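Local coordinates for protein ribonucleoside-diphosphate reductase (Pseudomonas aeruginosa, PDB 5IM3) that catalyses the thioredoxin-dependent reduction of ribonucleoside diphosphates to deoxyribonucleotides, probably supplying DNA synthesis, and binds the allosteric nucleotide dATP, at residues R164-I169 with L183-T188; E171-E174 with E178-G181; A630-D635 with A704-A709; Q711-S716 with K759-S764. One frame throughout, in Å; residues are numbered along the deposited sequence.

Interaction 1 of 4, residues R164-I169 with L183-T188; sequences RLNTII and LIERET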
loop_
_atom_site.group_PDB
_atom_site.type_symbol
_atom_site.label_atom_id
_atom_site.label_comp_id
_atom_site.label_asym_id
_atom_site.label_seq_id
_atom_site.Cartn_x
_atom_site.Cartn_y
_atom_site.Cartn_z
ATOM N N ARG A 164 -19.197 47.775 -46.822
ATOM C CA ARG A 164 -18.083 47.796 -45.880
ATOM C C ARG A 164 -17.879 46.434 -45.231
ATOM O O ARG A 164 -16.753 46.090 -44.856
ATOM C CB ARG A 164 -18.319 48.859 -44.807
ATOM C CG ARG A 164 -17.104 49.111 -43.924
ATOM C CD ARG A 164 -17.420 50.047 -42.769
ATOM N NE ARG A 164 -16.207 50.461 -42.067
ATOM C CZ ARG A 164 -15.571 49.725 -41.159
ATOM N NH1 ARG A 164 -16.024 48.521 -40.829
ATOM N NH2 ARG A 164 -14.474 50.192 -40.582
ATOM N N LEU A 165 -18.950 45.651 -45.087
ATOM C CA LEU A 165 -18.820 44.323 -44.498
ATOM C C LEU A 165 -17.999 43.404 -45.390
ATOM O O LEU A 165 -17.192 42.607 -44.896
ATOM C CB LEU A 165 -20.204 43.729 -44.242
ATOM C CG LEU A 165 -20.229 42.288 -43.732
ATOM C CD1 LEU A 165 -19.438 42.155 -42.440
ATOM C CD2 LEU A 165 -21.664 41.827 -43.537
ATOM N N ASN A 166 -18.190 43.495 -46.708
ATOM C CA ASN A 166 -17.394 42.692 -47.628
ATOM C C ASN A 166 -15.948 43.168 -47.678
ATOM O O ASN A 166 -15.046 42.375 -47.974
ATOM C CB ASN A 166 -18.007 42.729 -49.029
ATOM C CG ASN A 166 -19.276 41.906 -49.134
ATOM O OD1 ASN A 166 -19.236 40.731 -49.502
ATOM N ND2 ASN A 166 -20.409 42.518 -48.810
ATOM N N THR A 167 -15.705 44.447 -47.389
ATOM C CA THR A 167 -14.353 44.984 -47.501
ATOM C C THR A 167 -13.454 44.474 -46.380
ATOM O O THR A 167 -12.309 44.080 -46.627
ATOM C CB THR A 167 -14.390 46.512 -47.495
ATOM O OG1 THR A 167 -15.263 46.976 -48.531
ATOM C CG2 THR A 167 -12.993 47.081 -47.721
ATOM N N ILE A 168 -13.950 44.477 -45.138
ATOM C CA ILE A 168 -13.104 44.093 -44.013
ATOM C C ILE A 168 -12.829 42.594 -44.029
ATOM O O ILE A 168 -11.732 42.150 -43.672
ATOM C CB ILE A 168 -13.734 44.542 -42.680
ATOM C CG1 ILE A 168 -15.120 43.920 -42.487
ATOM C CG2 ILE A 168 -13.822 46.063 -42.620
ATOM C CD1 ILE A 168 -15.712 44.171 -41.114
ATOM N N ILE A 169 -13.810 41.786 -44.444
ATOM C CA ILE A 169 -13.596 40.343 -44.435
ATOM C C ILE A 169 -12.684 39.934 -45.584
ATOM O O ILE A 169 -11.951 38.943 -45.479
ATOM C CB ILE A 169 -14.937 39.582 -44.479
ATOM C CG1 ILE A 169 -15.592 39.695 -45.854
ATOM C CG2 ILE A 169 -15.881 40.090 -43.402
ATOM C CD1 ILE A 169 -15.413 38.455 -46.713
ATOM N N LEU A 183 -17.853 32.312 -46.916
ATOM C CA LEU A 183 -18.318 31.378 -45.896
ATOM C C LEU A 183 -18.487 32.076 -44.551
ATOM O O LEU A 183 -19.484 31.860 -43.852
ATOM C CB LEU A 183 -17.338 30.209 -45.778
ATOM C CG LEU A 183 -17.801 28.967 -45.015
ATOM C CD1 LEU A 183 -18.862 28.212 -45.806
ATOM C CD2 LEU A 183 -16.617 28.062 -44.702
ATOM N N ILE A 184 -17.525 32.923 -44.175
ATOM C CA ILE A 184 -17.614 33.632 -42.903
ATOM C C ILE A 184 -18.768 34.624 -42.924
ATOM O O ILE A 184 -19.498 34.770 -41.937
ATOM C CB ILE A 184 -16.279 34.332 -42.582
ATOM C CG1 ILE A 184 -15.146 33.308 -42.472
ATOM C CG2 ILE A 184 -16.394 35.133 -41.284
ATOM C CD1 ILE A 184 -13.777 33.931 -42.276
ATOM N N GLU A 185 -18.944 35.333 -44.042
ATOM C CA GLU A 185 -19.996 36.342 -44.126
ATOM C C GLU A 185 -21.377 35.712 -43.990
ATOM O O GLU A 185 -22.273 36.293 -43.363
ATOM C CB GLU A 185 -19.877 37.105 -45.444
ATOM C CG GLU A 185 -20.805 38.302 -45.554
ATOM C CD GLU A 185 -20.494 39.167 -46.761
ATOM O OE1 GLU A 185 -19.594 38.793 -47.544
ATOM O OE2 GLU A 185 -21.145 40.221 -46.926
ATOM N N ARG A 186 -21.570 34.525 -44.568
ATOM C CA ARG A 186 -22.860 33.850 -44.459
ATOM C C ARG A 186 -23.106 33.368 -43.035
ATOM O O ARG A 186 -24.177 33.608 -42.465
ATOM C CB ARG A 186 -22.926 32.682 -45.443
ATOM C CG ARG A 186 -23.035 33.108 -46.899
ATOM C CD ARG A 186 -23.287 31.926 -47.823
ATOM N NE ARG A 186 -22.049 31.322 -48.315
ATOM C CZ ARG A 186 -21.468 30.243 -47.798
ATOM N NH1 ARG A 186 -21.999 29.619 -46.754
ATOM N NH2 ARG A 186 -20.343 29.785 -48.333
ATOM N N GLU A 187 -22.122 32.686 -42.441
ATOM C CA GLU A 187 -22.301 32.147 -41.096
ATOM C C GLU A 187 -22.557 33.260 -40.088
ATOM O O GLU A 187 -23.344 33.089 -39.149
ATOM C CB GLU A 187 -21.075 31.326 -40.693
ATOM C CG GLU A 187 -21.257 30.502 -39.423
ATOM C CD GLU A 187 -22.142 29.286 -39.633
ATOM O OE1 GLU A 187 -22.581 29.058 -40.781
ATOM O OE2 GLU A 187 -22.396 28.556 -38.649
ATOM N N THR A 188 -21.895 34.405 -40.258
ATOM C CA THR A 188 -22.179 35.563 -39.417
ATOM C C THR A 188 -23.617 36.028 -39.607
ATOM O O THR A 188 -24.412 36.036 -38.660
ATOM C CB THR A 188 -21.208 36.703 -39.736
ATOM O OG1 THR A 188 -21.192 36.942 -41.149
ATOM C CG2 THR A 188 -19.807 36.374 -39.264
#
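The side-chain amide of Asn166 and the carboxylate of Glu185 meet with their planes 64° apart, both carboxylate oxygens lying on one side of the amide plane. Asn166 OD1 comes up nearly in the plane of the carboxylate, 2.8 Å from Glu185 OE1. Hydrocarbon approaches off one side of that plane: Leu165 CD2 stands 3.8 Å from Glu185 OE2, and Ile169 CD1 is 4.3 Å from Glu185 OE1. Glu185 OE2 comes within 3.3 Å of Asn166 CG. Asn166 ND2 is 3.1 Å from Glu185 OE2, but the angle is too poor for a hydrogen bond; this nitrogen donates instead to Met162 O, one turn back on its own helix. With CG opposite the backbone N (chi1 -172°) and the chain extended beyond it, Glu185 spans the wide gap between helices 162-173 and 181-190, whose segment axes come no closer than 10.7 Å and run at 130° to each other. Both helices belong to the second ATP cone of the chain; Leu205 of helix 198-210 packs on Leu165. Two oxygens as close as Asn166 OD1 and Glu185 OE1 suggest, without proving, that the acid carries a proton; the aliphatic neighbours would probably favour the neutral form.

Interaction 2 of 4, residues E171-E174 with E178-G181; sequences EACE and EVDG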
loop_
_atom_site.group_PDB
_atom_site.type_symbol
_atom_site.label_atom_id
_atom_site.label_comp_id
_atom_site.label_asym_id
_atom_site.label_seq_id
_atom_site.Cartn_x
_atom_site.Cartn_y
_atom_site.Cartn_z
ATOM N N GLU A 171 -10.187 41.998 -46.949
ATOM C CA GLU A 171 -8.871 42.410 -46.480
ATOM C C GLU A 171 -8.378 41.534 -45.335
ATOM O O GLU A 171 -7.171 41.492 -45.077
ATOM C CB GLU A 171 -8.903 43.881 -46.055
ATOM C CG GLU A 171 -9.181 44.851 -47.206
ATOM C CD GLU A 171 -9.148 46.313 -46.785
ATOM O OE1 GLU A 171 -9.142 46.590 -45.565
ATOM O OE2 GLU A 171 -9.126 47.187 -47.680
ATOM N N ALA A 172 -9.282 40.826 -44.650
ATOM C CA ALA A 172 -8.879 39.925 -43.575
ATOM C C ALA A 172 -8.413 38.576 -44.113
ATOM O O ALA A 172 -7.432 38.014 -43.613
ATOM C CB ALA A 172 -10.034 39.729 -42.593
ATOM N N CYS A 173 -9.106 38.038 -45.120
ATOM C CA CYS A 173 -8.699 36.789 -45.756
ATOM C C CYS A 173 -7.563 36.981 -46.750
ATOM O O CYS A 173 -7.156 36.010 -47.398
ATOM C CB CYS A 173 -9.892 36.144 -46.467
ATOM S SG CYS A 173 -11.158 35.482 -45.360
ATOM N N GLU A 174 -7.050 38.200 -46.881
ATOM C CA GLU A 174 -6.021 38.493 -47.866
ATOM C C GLU A 174 -4.743 37.716 -47.570
ATOM O O GLU A 174 -4.262 37.694 -46.433
ATOM C CB GLU A 174 -5.744 39.996 -47.874
ATOM C CG GLU A 174 -4.702 40.445 -48.878
ATOM C CD GLU A 174 -4.489 41.944 -48.843
ATOM O OE1 GLU A 174 -5.058 42.599 -47.944
ATOM O OE2 GLU A 174 -3.758 42.466 -49.711
ATOM N N GLU A 178 -6.789 28.449 -47.975
ATOM C CA GLU A 178 -7.868 27.641 -47.404
ATOM C C GLU A 178 -8.745 28.459 -46.457
ATOM O O GLU A 178 -9.271 27.939 -45.471
ATOM C CB GLU A 178 -7.310 26.407 -46.689
ATOM C CG GLU A 178 -6.795 25.326 -47.627
ATOM C CD GLU A 178 -7.914 24.642 -48.395
ATOM O OE1 GLU A 178 -9.057 24.626 -47.891
ATOM O OE2 GLU A 178 -7.655 24.124 -49.506
ATOM N N VAL A 179 -8.913 29.746 -46.751
ATOM C CA VAL A 179 -9.828 30.610 -46.016
ATOM C C VAL A 179 -10.903 31.091 -46.977
ATOM O O VAL A 179 -10.610 31.459 -48.119
ATOM C CB VAL A 179 -9.102 31.805 -45.363
ATOM C CG1 VAL A 179 -8.159 31.316 -44.269
ATOM C CG2 VAL A 179 -8.350 32.617 -46.409
ATOM N N ASP A 180 -12.149 31.086 -46.510
ATOM C CA ASP A 180 -13.311 31.379 -47.347
ATOM C C ASP A 180 -14.034 32.592 -46.766
ATOM O O ASP A 180 -14.752 32.476 -45.767
ATOM C CB ASP A 180 -14.232 30.166 -47.427
ATOM C CG ASP A 180 -15.260 30.288 -48.532
ATOM O OD1 ASP A 180 -15.560 31.429 -48.944
ATOM O OD2 ASP A 180 -15.769 29.242 -48.987
ATOM N N GLY A 181 -13.854 33.750 -47.402
ATOM C CA GLY A 181 -14.491 34.960 -46.907
ATOM C C GLY A 181 -16.005 34.889 -46.972
ATOM O O GLY A 181 -16.698 35.216 -46.005
#
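Cys173 packs against Val179 and Gly181 in a small, mainly apolar contact at the surface, where the C-terminal end of helix 162-173 folds back on the short link to helix 181-190 inside the second ATP cone. Two parts of Cys173 do the touching. Its CB rests 3.8 Å from Val179 CG2, and the same methyl lies 3.7 Å from the carbonyl oxygen Cys173 O, so one branch of the valine covers both the root of the side chain and the adjoining backbone. The sulfur goes to the next helix: Cys173 SG sits 3.7 Å from Gly181 CA and 3.8 Å from Gly181 N, directly against the glycine backbone. That reach follows from chi1 of -70°, which sets SG opposite the carbonyl carbon and beside the backbone N. The CA atoms of Cys173 and Gly181 are 6.2 Å apart. Between Val179 and Gly181, Asp180 turns its CB away from the cysteine and serves as N-cap of helix 181-190, its OD1 accepting from Leu183 N. Helix 219-239 backs the turn: Val179 touches Tyr219 and Val222, while Arg225 NH1 donates to both Ala172 O and Glu174 O. No hydrogen bond joins the two segments directly. The chemistry is therefore one of division: the sulfur, the valine methyl and the glycine backbone meet by van der Waals contact, while the polar backbone at the two helix ends is served by Asp180 and Arg225.

Interaction 3 of 4, residues A630-D635 with A704-A709; sequences AVRMLD and ADERGA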
loop_
_atom_site.group_PDB
_atom_site.type_symbol
_atom_site.label_atom_id
_atom_site.label_comp_id
_atom_site.label_asym_id
_atom_site.label_seq_id
_atom_site.Cartn_x
_atom_site.Cartn_y
_atom_site.Cartn_z
ATOM N N ALA A 630 19.531 43.949 -31.911
ATOM C CA ALA A 630 19.052 43.486 -30.613
ATOM C C ALA A 630 20.011 43.891 -29.502
ATOM O O ALA A 630 19.594 44.430 -28.471
ATOM C CB ALA A 630 18.872 41.969 -30.639
ATOM N N VAL A 631 21.307 43.636 -29.694
ATOM C CA VAL A 631 22.287 43.957 -28.661
ATOM C C VAL A 631 22.298 45.454 -28.387
ATOM O O VAL A 631 22.390 45.887 -27.233
ATOM C CB VAL A 631 23.682 43.442 -29.068
ATOM C CG1 VAL A 631 24.742 43.903 -28.070
ATOM C CG2 VAL A 631 23.677 41.920 -29.173
ATOM N N ARG A 632 22.204 46.272 -29.439
ATOM C CA ARG A 632 22.176 47.716 -29.239
ATOM C C ARG A 632 20.975 48.125 -28.397
ATOM O O ARG A 632 21.105 48.907 -27.448
ATOM C CB ARG A 632 22.154 48.440 -30.584
ATOM C CG ARG A 632 22.301 49.949 -30.457
ATOM C CD ARG A 632 22.185 50.650 -31.805
ATOM N NE ARG A 632 22.499 52.071 -31.703
ATOM C CZ ARG A 632 23.719 52.582 -31.833
ATOM N NH1 ARG A 632 24.757 51.791 -32.075
ATOM N NH2 ARG A 632 23.905 53.893 -31.721
ATOM N N MET A 633 19.792 47.603 -28.730
ATOM C CA MET A 633 18.602 47.910 -27.943
ATOM C C MET A 633 18.789 47.506 -26.487
ATOM O O MET A 633 18.384 48.238 -25.575
ATOM C CB MET A 633 17.387 47.206 -28.543
ATOM C CG MET A 633 17.049 47.682 -29.946
ATOM S SD MET A 633 15.799 46.673 -30.758
ATOM C CE MET A 633 14.369 46.957 -29.721
ATOM N N LEU A 634 19.407 46.347 -26.244
ATOM C CA LEU A 634 19.624 45.908 -24.869
ATOM C C LEU A 634 20.631 46.801 -24.159
ATOM O O LEU A 634 20.479 47.092 -22.968
ATOM C CB LEU A 634 20.083 44.450 -24.845
ATOM C CG LEU A 634 19.016 43.403 -25.180
ATOM C CD1 LEU A 634 19.611 41.999 -25.176
ATOM C CD2 LEU A 634 17.837 43.478 -24.213
ATOM N N ASP A 635 21.665 47.254 -24.871
ATOM C CA ASP A 635 22.615 48.173 -24.257
ATOM C C ASP A 635 21.943 49.497 -23.919
ATOM O O ASP A 635 22.251 50.112 -22.891
ATOM C CB ASP A 635 23.812 48.393 -25.179
ATOM C CG ASP A 635 25.020 48.948 -24.441
ATOM O OD1 ASP A 635 25.395 48.372 -23.398
ATOM O OD2 ASP A 635 25.589 49.962 -24.890
ATOM N N ALA A 704 31.408 48.820 -28.438
ATOM C CA ALA A 704 32.613 49.273 -27.750
ATOM C C ALA A 704 33.367 50.301 -28.582
ATOM O O ALA A 704 33.938 51.254 -28.038
ATOM C CB ALA A 704 33.515 48.084 -27.430
ATOM N N ASP A 705 33.384 50.121 -29.906
ATOM C CA ASP A 705 34.044 51.093 -30.771
ATOM C C ASP A 705 33.318 52.431 -30.759
ATOM O O ASP A 705 33.955 53.481 -30.899
ATOM C CB ASP A 705 34.127 50.553 -32.200
ATOM C CG ASP A 705 34.953 49.284 -32.301
ATOM O OD1 ASP A 705 35.901 49.121 -31.506
ATOM O OD2 ASP A 705 34.657 48.452 -33.183
ATOM N N GLU A 706 31.997 52.415 -30.584
ATOM C CA GLU A 706 31.183 53.622 -30.652
ATOM C C GLU A 706 30.962 54.259 -29.285
ATOM O O GLU A 706 30.910 55.487 -29.177
ATOM C CB GLU A 706 29.829 53.295 -31.293
ATOM C CG GLU A 706 28.884 54.480 -31.423
ATOM C CD GLU A 706 27.511 54.076 -31.927
ATOM O OE1 GLU A 706 27.397 52.999 -32.555
ATOM O OE2 GLU A 706 26.545 54.829 -31.685
ATOM N N ARG A 707 30.823 53.447 -28.237
ATOM C CA ARG A 707 30.505 53.945 -26.908
ATOM C C ARG A 707 31.613 53.717 -25.894
ATOM O O ARG A 707 31.553 54.291 -24.801
ATOM C CB ARG A 707 29.212 53.286 -26.401
ATOM C CG ARG A 707 28.003 53.581 -27.277
ATOM C CD ARG A 707 26.798 52.716 -26.938
ATOM N NE ARG A 707 25.606 53.191 -27.632
ATOM C CZ ARG A 707 24.420 52.592 -27.608
ATOM N NH1 ARG A 707 24.243 51.471 -26.922
ATOM N NH2 ARG A 707 23.405 53.119 -28.282
ATOM N N GLY A 708 32.615 52.916 -26.222
ATOM C CA GLY A 708 33.638 52.541 -25.261
ATOM C C GLY A 708 33.281 51.272 -24.516
ATOM O O GLY A 708 32.115 50.959 -24.272
ATOM N N ALA A 709 34.314 50.516 -24.156
ATOM C CA ALA A 709 34.112 49.299 -23.389
ATOM C C ALA A 709 33.607 49.637 -21.987
ATOM O O ALA A 709 33.788 50.750 -21.484
ATOM C CB ALA A 709 35.411 48.499 -23.307
#
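From CB, Arg632 runs out toward Glu706 and Arg707, extended as far as NE, its CG lying opposite the backbone N. Its CG passes 4.0 Å from Arg707 NH2, and NE is 3.7 Å from that same nitrogen. At the tip the guanidinium grips Glu706 end-on, one nitrogen to each oxygen: Arg632 NH1 donates to Glu706 OE1 at 2.9 Å, and Arg632 NH2 to Glu706 OE2 at 2.8 Å. Both bonds are nearly straight, at 174° and 169°, and leave almost within the guanidinium plane to meet the oxygens on their syn sides. Over one face of this group, toward its rim, stands Arg707 NH2, 3.4 Å above the plane. Arg707 reaches past Asp635 in the opposite sense, and Arg707 NH1 donates to the anti lone pair of Asp635 OD2 at 2.9 Å. The two neighbouring positive groups, their planes 46° apart, are bridged by Glu334, whose oxygens pair separately with Arg632 NH2 and Arg707 NH2; the latter also bonds Asn636 OD1. Asp635 is shared as well, with Arg656 and Arg762 as further salt-bridge partners and Asn763 ND2 donating to its OD1. Such alternation of acids and arginines is a complex salt-bridge network, here tying helix 620-640 to the C-terminal end of helix 679-707 in the barrel domain of the reductase.

Interaction 4 of 4, residues Q711-S716 with K759-S764; sequences QTFQGS and KGIRNS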
loop_
_atom_site.group_PDB
_atom_site.type_symbol
_atom_site.label_atom_id
_atom_site.label_comp_id
_atom_site.label_asym_id
_atom_site.label_seq_id
_atom_site.Cartn_x
_atom_site.Cartn_y
_atom_site.Cartn_z
ATOM N N GLN A 711 33.347 49.695 -17.905
ATOM C CA GLN A 711 34.401 50.102 -16.976
ATOM C C GLN A 711 35.359 48.959 -16.671
ATOM O O GLN A 711 36.582 49.112 -16.762
ATOM C CB GLN A 711 33.789 50.619 -15.672
ATOM C CG GLN A 711 33.128 51.984 -15.752
ATOM C CD GLN A 711 32.729 52.503 -14.381
ATOM O OE1 GLN A 711 33.466 52.346 -13.405
ATOM N NE2 GLN A 711 31.553 53.113 -14.298
ATOM N N THR A 712 34.822 47.803 -16.299
ATOM C CA THR A 712 35.633 46.714 -15.779
ATOM C C THR A 712 36.051 45.724 -16.856
ATOM O O THR A 712 36.369 44.573 -16.531
ATOM C CB THR A 712 34.876 45.988 -14.665
ATOM O OG1 THR A 712 33.672 45.426 -15.193
ATOM C CG2 THR A 712 34.529 46.960 -13.537
ATOM N N PHE A 713 36.065 46.143 -18.125
ATOM C CA PHE A 713 36.483 45.238 -19.193
ATOM C C PHE A 713 37.891 44.715 -18.953
ATOM O O PHE A 713 38.170 43.533 -19.188
ATOM C CB PHE A 713 36.412 45.937 -20.550
ATOM C CG PHE A 713 37.154 45.205 -21.634
ATOM C CD1 PHE A 713 36.570 44.134 -22.290
ATOM C CD2 PHE A 713 38.445 45.573 -21.981
ATOM C CE1 PHE A 713 37.254 43.448 -23.278
ATOM C CE2 PHE A 713 39.134 44.890 -22.967
ATOM C CZ PHE A 713 38.538 43.825 -23.615
ATOM N N GLN A 714 38.795 45.583 -18.497
ATOM C CA GLN A 714 40.180 45.186 -18.283
ATOM C C GLN A 714 40.259 44.109 -17.206
ATOM O O GLN A 714 39.888 44.341 -16.050
ATOM C CB GLN A 714 41.015 46.409 -17.898
ATOM C CG GLN A 714 41.061 47.485 -18.990
ATOM C CD GLN A 714 41.688 48.794 -18.526
ATOM O OE1 GLN A 714 42.139 48.912 -17.384
ATOM N NE2 GLN A 714 41.716 49.787 -19.415
ATOM N N GLY A 715 40.734 42.924 -17.594
ATOM C CA GLY A 715 40.859 41.788 -16.707
ATOM C C GLY A 715 39.830 40.703 -16.942
ATOM O O GLY A 715 40.037 39.563 -16.504
ATOM N N SER A 716 38.728 41.023 -17.616
ATOM C CA SER A 716 37.700 40.034 -17.903
ATOM C C SER A 716 38.253 38.929 -18.797
ATOM O O SER A 716 39.313 39.063 -19.414
ATOM C CB SER A 716 36.505 40.697 -18.584
ATOM O OG SER A 716 36.899 41.317 -19.800
ATOM N N LYS A 759 40.465 43.768 -27.616
ATOM C CA LYS A 759 40.566 45.217 -27.702
ATOM C C LYS A 759 39.414 45.935 -27.009
ATOM O O LYS A 759 39.515 47.142 -26.770
ATOM C CB LYS A 759 40.639 45.642 -29.170
ATOM C CG LYS A 759 41.949 45.250 -29.846
ATOM C CD LYS A 759 41.765 44.924 -31.323
ATOM C CE LYS A 759 41.303 46.126 -32.130
ATOM N NZ LYS A 759 41.075 45.765 -33.556
ATOM N N GLY A 760 38.332 45.231 -26.679
ATOM C CA GLY A 760 37.230 45.840 -25.958
ATOM C C GLY A 760 35.864 45.406 -26.444
ATOM O O GLY A 760 35.627 45.316 -27.653
ATOM N N ILE A 761 34.955 45.122 -25.510
ATOM C CA ILE A 761 33.547 44.948 -25.834
ATOM C C ILE A 761 32.722 45.781 -24.864
ATOM O O ILE A 761 33.202 46.230 -23.820
ATOM C CB ILE A 761 33.083 43.472 -25.807
ATOM C CG1 ILE A 761 33.268 42.851 -24.426
ATOM C CG2 ILE A 761 33.835 42.668 -26.848
ATOM C CD1 ILE A 761 32.687 41.458 -24.339
ATOM N N ARG A 762 31.460 45.978 -25.232
ATOM C CA ARG A 762 30.582 46.901 -24.531
ATOM C C ARG A 762 29.867 46.267 -23.347
ATOM O O ARG A 762 29.380 46.996 -22.477
ATOM C CB ARG A 762 29.551 47.462 -25.522
ATOM C CG ARG A 762 28.523 48.424 -24.945
ATOM C CD ARG A 762 29.155 49.682 -24.380
ATOM N NE ARG A 762 28.135 50.641 -23.971
ATOM C CZ ARG A 762 28.387 51.795 -23.366
ATOM N NH1 ARG A 762 29.636 52.142 -23.087
ATOM N NH2 ARG A 762 27.387 52.601 -23.038
ATOM N N ASN A 763 29.806 44.936 -23.280
ATOM C CA ASN A 763 28.956 44.254 -22.314
ATOM C C ASN A 763 29.697 43.079 -21.690
ATOM O O ASN A 763 30.314 42.280 -22.402
ATOM C CB ASN A 763 27.670 43.767 -22.989
ATOM C CG ASN A 763 26.982 44.857 -23.785
ATOM O OD1 ASN A 763 27.123 44.937 -25.007
ATOM N ND2 ASN A 763 26.229 45.702 -23.095
ATOM N N SER A 764 29.621 42.969 -20.361
ATOM C CA SER A 764 30.308 41.891 -19.654
ATOM C C SER A 764 29.681 40.536 -19.948
ATOM O O SER A 764 30.390 39.524 -20.000
ATOM C CB SER A 764 30.294 42.154 -18.145
ATOM O OG SER A 764 28.966 42.245 -17.658
#
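Phe713, whose ring meets Gly760, has a backbone oxygen gripped by several donors. Ser716 OG donates to Phe713 O at 2.6 Å, lying in the carbonyl plane on a lone pair, and Ser716 N donates to Phe713 O at 3.0 Å. The second bond closes a type II beta turn from Phe713 to Ser716, with Gly715 at its positive-phi position; Ser719 OG is a further partner of the oxygen. With CG opposite the backbone N (chi1 165°), the ring reaches the loop that follows helix 751-757. Gly760 CA lies over one face in a CH-pi contact, 3.6 Å from the centroid of the Phe713 ring and 23° off its normal. The approach is displaced toward the rim, with Phe713 CZ 3.4 Å from Gly760 CA. Next along the loop, Phe713 CE1 comes obliquely within 3.6 Å of Ile761 N, and Phe713 CD1 is 4.1 Å from Ile761 CG1. Trp718 also packs on Ile761, while His577 NE2 donates to Thr712 O, just before the turn. No hydrogen bond crosses between the loops. Their cohesion comes from the Phe713 ring lying against the Gly760 backbone and the Ile761 side chain; the bonds to Phe713 O satisfy that oxygen and brace the turn, which probably limits how far the backbone under the ring can shift.

Overall arrangement
Following the chain, helix 162-173 leads into interaction 2, which closes the short link to the next helix; interaction 1 pairs positions farther out on the same helices and so encloses interaction 2. They touch through Ile169 CD1 and Gly181 O, and together shape this helical hairpin of the second ATP cone. Interaction 3 then closes a long loop from helix 620-640 to helix 679-707, and interaction 4 follows in series, joining two loops of the barrel domain. These last two adjoin, Ala709 CB packing on Ile761 O. The two pairs stand well apart: the centres of interactions 1 and 4 are about 59 Å from each other.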